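Local coordinates for protein probable transcriptional regulator (PDB 3ON2) that probably acts as a TetR-family transcriptional regulator, binding DNA through a helix-turn-helix and carrying a helical C-terminal domain like that of tetracycline repressor, at residues R36-A39 and R40-G43; E81-H85 and A86-F90; A188-T191 and F192-L196. One frame throughout, in Å; residues are numbered along the deposited sequence.

Contact 1. Residues R36-A39 and R40-G43; sequences RQLA and REAG. With SO4 (sulfate ion), chain E.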
loop_
_atom_site.group_PDB
_atom_site.type_symbol
_atom_site.label_atom_id
_atom_site.label_comp_id
_atom_site.label_asym_id
_atom_site.label_seq_id
_atom_site.Cartn_x
_atom_site.Cartn_y
_atom_site.Cartn_z
ATOM N N ARG A 36 -10.115 -0.380 23.241
ATOM C CA ARG A 36 -11.191 -0.548 24.192
ATOM C C ARG A 36 -12.541 -0.223 23.566
ATOM O O ARG A 36 -13.482 -0.968 23.741
ATOM C CB ARG A 36 -10.943 0.305 25.422
ATOM C CG ARG A 36 -9.789 -0.192 26.284
ATOM C CD ARG A 36 -9.464 0.863 27.315
ATOM N NE ARG A 36 -8.704 1.937 26.699
ATOM C CZ ARG A 36 -8.532 3.140 27.225
ATOM N NH1 ARG A 36 -7.793 4.046 26.584
ATOM N NH2 ARG A 36 -9.108 3.437 28.387
ATOM N N GLN A 37 -12.650 0.865 22.819
ATOM C CA GLN A 37 -13.922 1.165 22.170
ATOM C C GLN A 37 -14.312 0.113 21.119
ATOM O O GLN A 37 -15.482 -0.293 21.021
ATOM C CB GLN A 37 -13.865 2.524 21.497
ATOM C CG GLN A 37 -14.051 3.684 22.428
ATOM C CD GLN A 37 -14.266 4.965 21.669
ATOM O OE1 GLN A 37 -13.380 5.442 20.959
ATOM N NE2 GLN A 37 -15.454 5.529 21.800
ATOM N N LEU A 38 -13.332 -0.335 20.338
ATOM C CA LEU A 38 -13.620 -1.254 19.239
ATOM C C LEU A 38 -14.121 -2.568 19.801
ATOM O O LEU A 38 -15.052 -3.157 19.264
ATOM C CB LEU A 38 -12.388 -1.471 18.368
ATOM C CG LEU A 38 -11.966 -0.236 17.588
ATOM C CD1 LEU A 38 -10.503 -0.366 17.185
ATOM C CD2 LEU A 38 -12.873 -0.013 16.355
ATOM N N ALA A 39 -13.516 -3.000 20.898
ATOM C CA ALA A 39 -13.922 -4.223 21.569
ATOM C C ALA A 39 -15.374 -4.152 22.074
ATOM O O ALA A 39 -16.106 -5.133 21.972
ATOM C CB ALA A 39 -12.972 -4.543 22.715
ATOM N N ARG A 40 -15.793 -3.004 22.608
ATOM C CA ARG A 40 -17.163 -2.882 23.135
ATOM C C ARG A 40 -18.138 -2.794 21.968
ATOM O O ARG A 40 -19.231 -3.339 22.028
ATOM C CB ARG A 40 -17.359 -1.660 24.059
ATOM C CG ARG A 40 -16.177 -1.227 24.953
ATOM C CD ARG A 40 -15.676 -2.266 25.982
ATOM N NE ARG A 40 -14.198 -2.251 26.028
ATOM C CZ ARG A 40 -13.436 -2.910 26.903
ATOM N NH1 ARG A 40 -13.968 -3.671 27.861
ATOM N NH2 ARG A 40 -12.119 -2.808 26.814
ATOM N N GLU A 41 -17.730 -2.086 20.918
ATOM C CA GLU A 41 -18.504 -1.976 19.681
ATOM C C GLU A 41 -18.749 -3.329 19.014
ATOM O O GLU A 41 -19.771 -3.510 18.357
ATOM C CB GLU A 41 -17.823 -1.007 18.704
ATOM C CG GLU A 41 -18.088 0.467 19.040
ATOM C CD GLU A 41 -17.125 1.451 18.372
ATOM O OE1 GLU A 41 -16.364 1.061 17.448
ATOM O OE2 GLU A 41 -17.138 2.635 18.788
ATOM N N ALA A 42 -17.817 -4.271 19.193
ATOM C CA ALA A 42 -17.947 -5.635 18.637
ATOM C C ALA A 42 -18.645 -6.599 19.607
ATOM O O ALA A 42 -18.599 -7.824 19.419
ATOM C CB ALA A 42 -16.582 -6.183 18.205
ATOM N N GLY A 43 -19.283 -6.029 20.636
ATOM C CA GLY A 43 -20.125 -6.771 21.578
ATOM C C GLY A 43 -19.422 -7.921 22.278
ATOM O O GLY A 43 -19.829 -8.341 23.364
HETATM S S SO4 E . -6.800 1.987 23.688
HETATM O O1 SO4 E . -7.055 3.407 23.923
HETATM O O2 SO4 E . -7.953 1.230 24.178
HETATM O O3 SO4 E . -6.593 1.756 22.249
HETATM O O4 SO4 E . -5.657 1.520 24.449
#

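Contact 2. Residues E81-H85 and A86-F90; sequences EAESH and ARARF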
loop_
_atom_site.group_PDB
_atom_site.type_symbol
_atom_site.label_atom_id
_atom_site.label_comp_id
_atom_site.label_asym_id
_atom_site.label_seq_id
_atom_site.Cartn_x
_atom_site.Cartn_y
_atom_site.Cartn_z
ATOM N N GLU A 81 -2.945 -8.787 -14.580
ATOM C CA GLU A 81 -3.950 -8.249 -15.508
ATOM C C GLU A 81 -3.308 -7.772 -16.824
ATOM O O GLU A 81 -3.912 -7.869 -17.895
ATOM C CB GLU A 81 -4.696 -7.084 -14.840
ATOM C CG GLU A 81 -5.624 -6.283 -15.742
ATOM C CD GLU A 81 -6.323 -5.190 -14.972
ATOM O OE1 GLU A 81 -7.345 -5.493 -14.310
ATOM O OE2 GLU A 81 -5.839 -4.037 -15.010
ATOM N N ALA A 82 -2.096 -7.224 -16.719
ATOM C CA ALA A 82 -1.449 -6.517 -17.812
ATOM C C ALA A 82 -0.717 -7.479 -18.734
ATOM O O ALA A 82 -0.379 -8.613 -18.359
ATOM C CB ALA A 82 -0.468 -5.470 -17.252
ATOM N N GLU A 83 -0.472 -7.004 -19.943
ATOM C CA GLU A 83 0.413 -7.689 -20.877
ATOM C C GLU A 83 1.762 -8.034 -20.247
ATOM O O GLU A 83 2.207 -7.381 -19.298
ATOM C CB GLU A 83 0.587 -6.834 -22.121
ATOM C CG GLU A 83 -0.614 -6.937 -23.057
ATOM C CD GLU A 83 -0.696 -5.813 -24.064
ATOM O OE1 GLU A 83 0.122 -4.876 -23.987
ATOM O OE2 GLU A 83 -1.586 -5.867 -24.937
ATOM N N SER A 84 2.371 -9.099 -20.773
ATOM C CA SER A 84 3.672 -9.600 -20.327
ATOM C C SER A 84 4.779 -8.917 -21.091
ATOM O O SER A 84 5.541 -9.579 -21.817
ATOM C CB SER A 84 3.807 -11.101 -20.601
ATOM O OG SER A 84 2.912 -11.838 -19.799
ATOM N N HIS A 85 4.852 -7.600 -20.977
ATOM C CA HIS A 85 6.015 -6.872 -21.425
ATOM C C HIS A 85 6.239 -5.712 -20.454
ATOM O O HIS A 85 5.290 -5.228 -19.841
ATOM C CB HIS A 85 5.925 -6.470 -22.915
ATOM C CG HIS A 85 4.878 -5.448 -23.226
ATOM N ND1 HIS A 85 5.132 -4.093 -23.212
ATOM C CD2 HIS A 85 3.590 -5.581 -23.626
ATOM C CE1 HIS A 85 4.037 -3.431 -23.551
ATOM N NE2 HIS A 85 3.086 -4.312 -23.807
ATOM N N ALA A 86 7.503 -5.319 -20.293
ATOM C CA ALA A 86 7.907 -4.378 -19.245
ATOM C C ALA A 86 7.152 -3.054 -19.279
ATOM O O ALA A 86 6.702 -2.578 -18.231
ATOM C CB ALA A 86 9.430 -4.146 -19.256
ATOM N N ARG A 87 6.996 -2.457 -20.460
ATOM C CA ARG A 87 6.339 -1.148 -20.528
ATOM C C ARG A 87 4.925 -1.200 -19.956
ATOM O O ARG A 87 4.524 -0.300 -19.211
ATOM C CB ARG A 87 6.344 -0.546 -21.944
ATOM C CG ARG A 87 5.693 0.800 -21.947
ATOM C CD ARG A 87 5.834 1.594 -23.213
ATOM N NE ARG A 87 5.519 2.993 -22.917
ATOM C CZ ARG A 87 5.652 4.002 -23.784
ATOM N NH1 ARG A 87 6.112 3.765 -25.015
ATOM N NH2 ARG A 87 5.336 5.246 -23.417
ATOM N N ALA A 88 4.191 -2.265 -20.283
ATOM C CA ALA A 88 2.830 -2.508 -19.746
ATOM C C ALA A 88 2.810 -2.746 -18.236
ATOM O O ALA A 88 1.923 -2.253 -17.539
ATOM C CB ALA A 88 2.168 -3.664 -20.459
ATOM N N ARG A 89 3.789 -3.500 -17.742
ATOM C CA ARG A 89 3.869 -3.789 -16.318
ATOM C C ARG A 89 4.182 -2.543 -15.515
ATOM O O ARG A 89 3.631 -2.361 -14.437
ATOM C CB ARG A 89 4.953 -4.822 -16.029
ATOM C CG ARG A 89 4.578 -6.185 -16.499
ATOM C CD ARG A 89 5.680 -7.183 -16.218
ATOM N NE ARG A 89 5.168 -8.510 -16.506
ATOM C CZ ARG A 89 5.653 -9.641 -16.008
ATOM N NH1 ARG A 89 6.696 -9.645 -15.176
ATOM N NH2 ARG A 89 5.083 -10.772 -16.360
ATOM N N PHE A 90 5.109 -1.722 -16.011
ATOM C CA PHE A 90 5.473 -0.466 -15.329
ATOM C C PHE A 90 4.255 0.426 -15.236
ATOM O O PHE A 90 3.961 0.958 -14.176
ATOM C CB PHE A 90 6.576 0.288 -16.082
ATOM C CG PHE A 90 7.982 -0.245 -15.862
ATOM C CD1 PHE A 90 8.238 -1.608 -15.711
ATOM C CD2 PHE A 90 9.061 0.632 -15.887
ATOM C CE1 PHE A 90 9.540 -2.077 -15.564
ATOM C CE2 PHE A 90 10.374 0.167 -15.732
ATOM C CZ PHE A 90 10.610 -1.187 -15.559
HETATM O O HOH W 1 2.615 -8.871 -16.938
HETATM O O HOH W 2 8.211 -3.411 -23.213
#

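Contact 3. Residues A188-T191 and F192-L196; sequences ASDT and FWRGL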
loop_
_atom_site.group_PDB
_atom_site.type_symbol
_atom_site.label_atom_id
_atom_site.label_comp_id
_atom_site.label_asym_id
_atom_site.label_seq_id
_atom_site.Cartn_x
_atom_site.Cartn_y
_atom_site.Cartn_z
ATOM N N ALA A 188 3.537 10.761 -16.319
ATOM C CA ALA A 188 4.701 10.388 -15.502
ATOM C C ALA A 188 5.272 9.005 -15.916
ATOM O O ALA A 188 6.502 8.822 -15.993
ATOM C CB ALA A 188 4.334 10.398 -14.000
ATOM N N SER A 189 4.388 8.048 -16.178
ATOM C CA SER A 189 4.806 6.707 -16.677
ATOM C C SER A 189 5.505 6.732 -18.019
ATOM O O SER A 189 6.531 6.057 -18.174
ATOM C CB SER A 189 3.640 5.692 -16.733
ATOM O OG SER A 189 3.181 5.388 -15.423
ATOM N N ASP A 190 4.956 7.482 -18.984
ATOM C CA ASP A 190 5.589 7.625 -20.308
ATOM C C ASP A 190 6.967 8.292 -20.223
ATOM O O ASP A 190 7.919 7.869 -20.884
ATOM C CB ASP A 190 4.692 8.413 -21.268
ATOM C CG ASP A 190 3.407 7.660 -21.636
ATOM O OD1 ASP A 190 3.337 6.416 -21.417
ATOM O OD2 ASP A 190 2.460 8.322 -22.159
ATOM N N THR A 191 7.079 9.332 -19.400
ATOM C CA THR A 191 8.329 10.067 -19.299
ATOM C C THR A 191 9.391 9.200 -18.598
ATOM O O THR A 191 10.545 9.149 -19.033
ATOM C CB THR A 191 8.104 11.409 -18.565
ATOM O OG1 THR A 191 7.116 12.173 -19.287
ATOM C CG2 THR A 191 9.373 12.206 -18.494
ATOM N N PHE A 192 8.991 8.534 -17.515
ATOM C CA PHE A 192 9.836 7.571 -16.808
ATOM C C PHE A 192 10.311 6.481 -17.779
ATOM O O PHE A 192 11.507 6.213 -17.884
ATOM C CB PHE A 192 9.041 6.945 -15.644
ATOM C CG PHE A 192 9.874 6.096 -14.687
ATOM C CD1 PHE A 192 10.907 6.656 -13.940
ATOM C CD2 PHE A 192 9.598 4.741 -14.526
ATOM C CE1 PHE A 192 11.654 5.861 -13.041
ATOM C CE2 PHE A 192 10.330 3.955 -13.630
ATOM C CZ PHE A 192 11.360 4.525 -12.890
ATOM N N TRP A 193 9.382 5.886 -18.516
ATOM C CA TRP A 193 9.744 4.772 -19.419
ATOM C C TRP A 193 10.787 5.257 -20.436
ATOM O O TRP A 193 11.838 4.612 -20.636
ATOM C CB TRP A 193 8.505 4.174 -20.130
ATOM C CG TRP A 193 8.931 3.115 -21.082
ATOM C CD1 TRP A 193 9.147 3.255 -22.439
ATOM C CD2 TRP A 193 9.305 1.775 -20.753
ATOM N NE1 TRP A 193 9.603 2.066 -22.965
ATOM C CE2 TRP A 193 9.715 1.145 -21.956
ATOM C CE3 TRP A 193 9.336 1.042 -19.558
ATOM C CZ2 TRP A 193 10.129 -0.200 -22.003
ATOM C CZ3 TRP A 193 9.763 -0.297 -19.606
ATOM C CH2 TRP A 193 10.136 -0.900 -20.828
ATOM N N ARG A 194 10.511 6.402 -21.057
ATOM C CA ARG A 194 11.444 7.015 -22.021
ATOM C C ARG A 194 12.824 7.315 -21.434
ATOM O O ARG A 194 13.858 7.116 -22.102
ATOM C CB ARG A 194 10.865 8.299 -22.617
ATOM C CG ARG A 194 9.785 8.085 -23.658
ATOM C CD ARG A 194 9.330 9.462 -24.210
ATOM N NE ARG A 194 7.885 9.627 -24.178
ATOM C CZ ARG A 194 7.239 10.624 -23.564
ATOM N NH1 ARG A 194 7.896 11.594 -22.923
ATOM N NH2 ARG A 194 5.919 10.660 -23.609
ATOM N N GLY A 195 12.848 7.782 -20.192
ATOM C CA GLY A 195 14.112 8.108 -19.526
ATOM C C GLY A 195 14.942 6.881 -19.178
ATOM O O GLY A 195 16.157 6.982 -18.991
ATOM N N LEU A 196 14.289 5.722 -19.080
ATOM C CA LEU A 196 15.007 4.476 -18.819
ATOM C C LEU A 196 15.268 3.656 -20.066
ATOM O O LEU A 196 16.226 2.906 -20.078
ATOM C CB LEU A 196 14.266 3.584 -17.833
ATOM C CG LEU A 196 13.821 4.170 -16.494
ATOM C CD1 LEU A 196 12.829 3.199 -15.900
ATOM C CD2 LEU A 196 15.009 4.439 -15.526
#

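Contact 1. Residues R36-A39 and R40-G43
Residues 36-43 run down the last turns of helix 35-41, where Arg40 N and Glu41 N bond to Arg36 O and Gln37 O, and the chain leaves helical geometry at Ala42. Helix 35-41 is the first helix of the predicted helix-turn-helix of this TetR-family protein. Leu38 O still receives Ala42 N at 3.0 Å, and Gly43 N closes the end by bonding back to Arg40 O.

Arg40 folds back along the helix. Bends at chi2 and chi3 bring its NE to the carbonyl of Arg36, with a bond of 2.7 Å from NE to Arg36 O. Arg36 O lies near the plane of the Arg40 guanidinium. Arg40 N and Arg40 NE reach Arg36 O from opposite faces of its carbonyl plane. The two guanidinium planes of Arg36 and Arg40 are nearly perpendicular, 89° apart, and Arg40 NH2 lies 3.5 Å from Arg36 CG. On another side of the helix, buried Leu38 packs on Leu17 and Ala21 of helix 13-28. Its CD2 is 3.8 Å from Glu41 OE1.

Arg36 turns the other way, to a sulfate that probably came from the crystallisation liquor. Leu35 N also bonds this ion. A bend at chi3 (-77°) sets the guanidinium edge toward it. Sulfate O2 is gripped by Arg36 N at 2.9 Å and Arg36 NE at 2.7 Å, while Arg36 NH1 reaches O1 at 2.8 Å.

Contact 2. Residues E81-H85 and A86-F90
The imidazole of His85 lies flat against the methyl of Ala88. Ala88 CB sits 3.7 Å from the ring centroid and 20° off its normal, a CH-pi contact displaced toward the rim. The ring stands over the first turn because CG lies between the backbone N and the carbonyl carbon (chi1 68°). Its two nitrogens are used differently. NE2 donates to Glu83 OE1 at 3.0 Å, close to the ring plane. It meets the carboxylate on its anti side, tilted 29° out of the carboxylate plane. A water accepts from Arg87 N and is hydrogen-bonded to His85 ND1 at 3.2 Å.

His85 occupies the N-cap position of helix 86-103, which follows the short loop after helix 56-81. Ser84, just before it, is the centre of an inverse gamma turn. His85 O accepts Arg89 N at 3.1 Å.

Arg89 is extended from CG to NE. Its CG packs 3.5 Å from His85 O. A second water accepts from Arg89 NE at 2.6 Å and lies 2.8 Å from Glu83 O, to which it probably donates. Arg89 NH1 forms a salt bridge with Glu141 of helix 122-144. Glu83 CB lies 3.9 Å from Ala88 CB.

Contact 3. Residues A188-T191 and F192-L196
Residues 188-196 form the end of helix 181-196, with regular backbone bonds from Phe192, Trp193, Arg194 and Gly195 to the carbonyls of Ala188, Ser189, Asp190 and Thr191. This is the last helix of the TetR-like C-terminal region, and it packs on helices 86-103 and 153-172.

Arg194 lays its guanidinium back over the preceding turn. A bend at chi3 (-129°) turns one face toward the Asp190 carbonyl, and Asp190 O lies 3.7 Å above that plane, offset toward the rim. Arg194 NH2 comes within 3.5 Å of Asp190 CB. The carboxylate is farther off, with Asp190 OD2 4.4 Å from Arg194 NH2 and well out of the guanidinium plane. Asp190 OD1 instead makes a salt bridge with Arg87. Thr191 OG1 is 3.8 Å from Arg194 NH1, and it bonds to Ala187 O.

Phe192 CB packs 3.2 Å from Ala188 O, while Leu196 CD1 lies over one face of the Phe192 ring, toward its rim. Trp193 CB rests 3.4 Å from Ser189 O. With CG anti to the backbone N (chi1 177°), the Trp193 indole is carried on to helix 86-103, where it meets Phe90 edge-to-face.

The Asp190-Arg194 pair is thus an association of charges at a distance. Any attraction between them is probably modest, and the Asp190 OD1 salt bridge to Arg87 ties this helix to helix 86-103.

In the fold
Contact 1 lies at the predicted DNA-binding end of the chain, and contacts 2 and 3 lie on the opposite side of its centre. The centre of contact 1 is about 44 Å from that of contact 2 and about 48 Å from that of contact 3. Contacts 2 and 3 touch, with centres about 14 Å apart. Arg87 NH2 is 3.1 Å from Asp190 OD1, and the Trp193 indole also packs on Ala86 and Arg87. Helices 86-103 and 181-196 are joined there by a salt bridge and by packing of the indole. Phe192 of contact 3 has its side chain about 4 Å from a bound polyether, which lies in a pocket formed by residues between 68 and 164 and probably came from the crystallisation liquor.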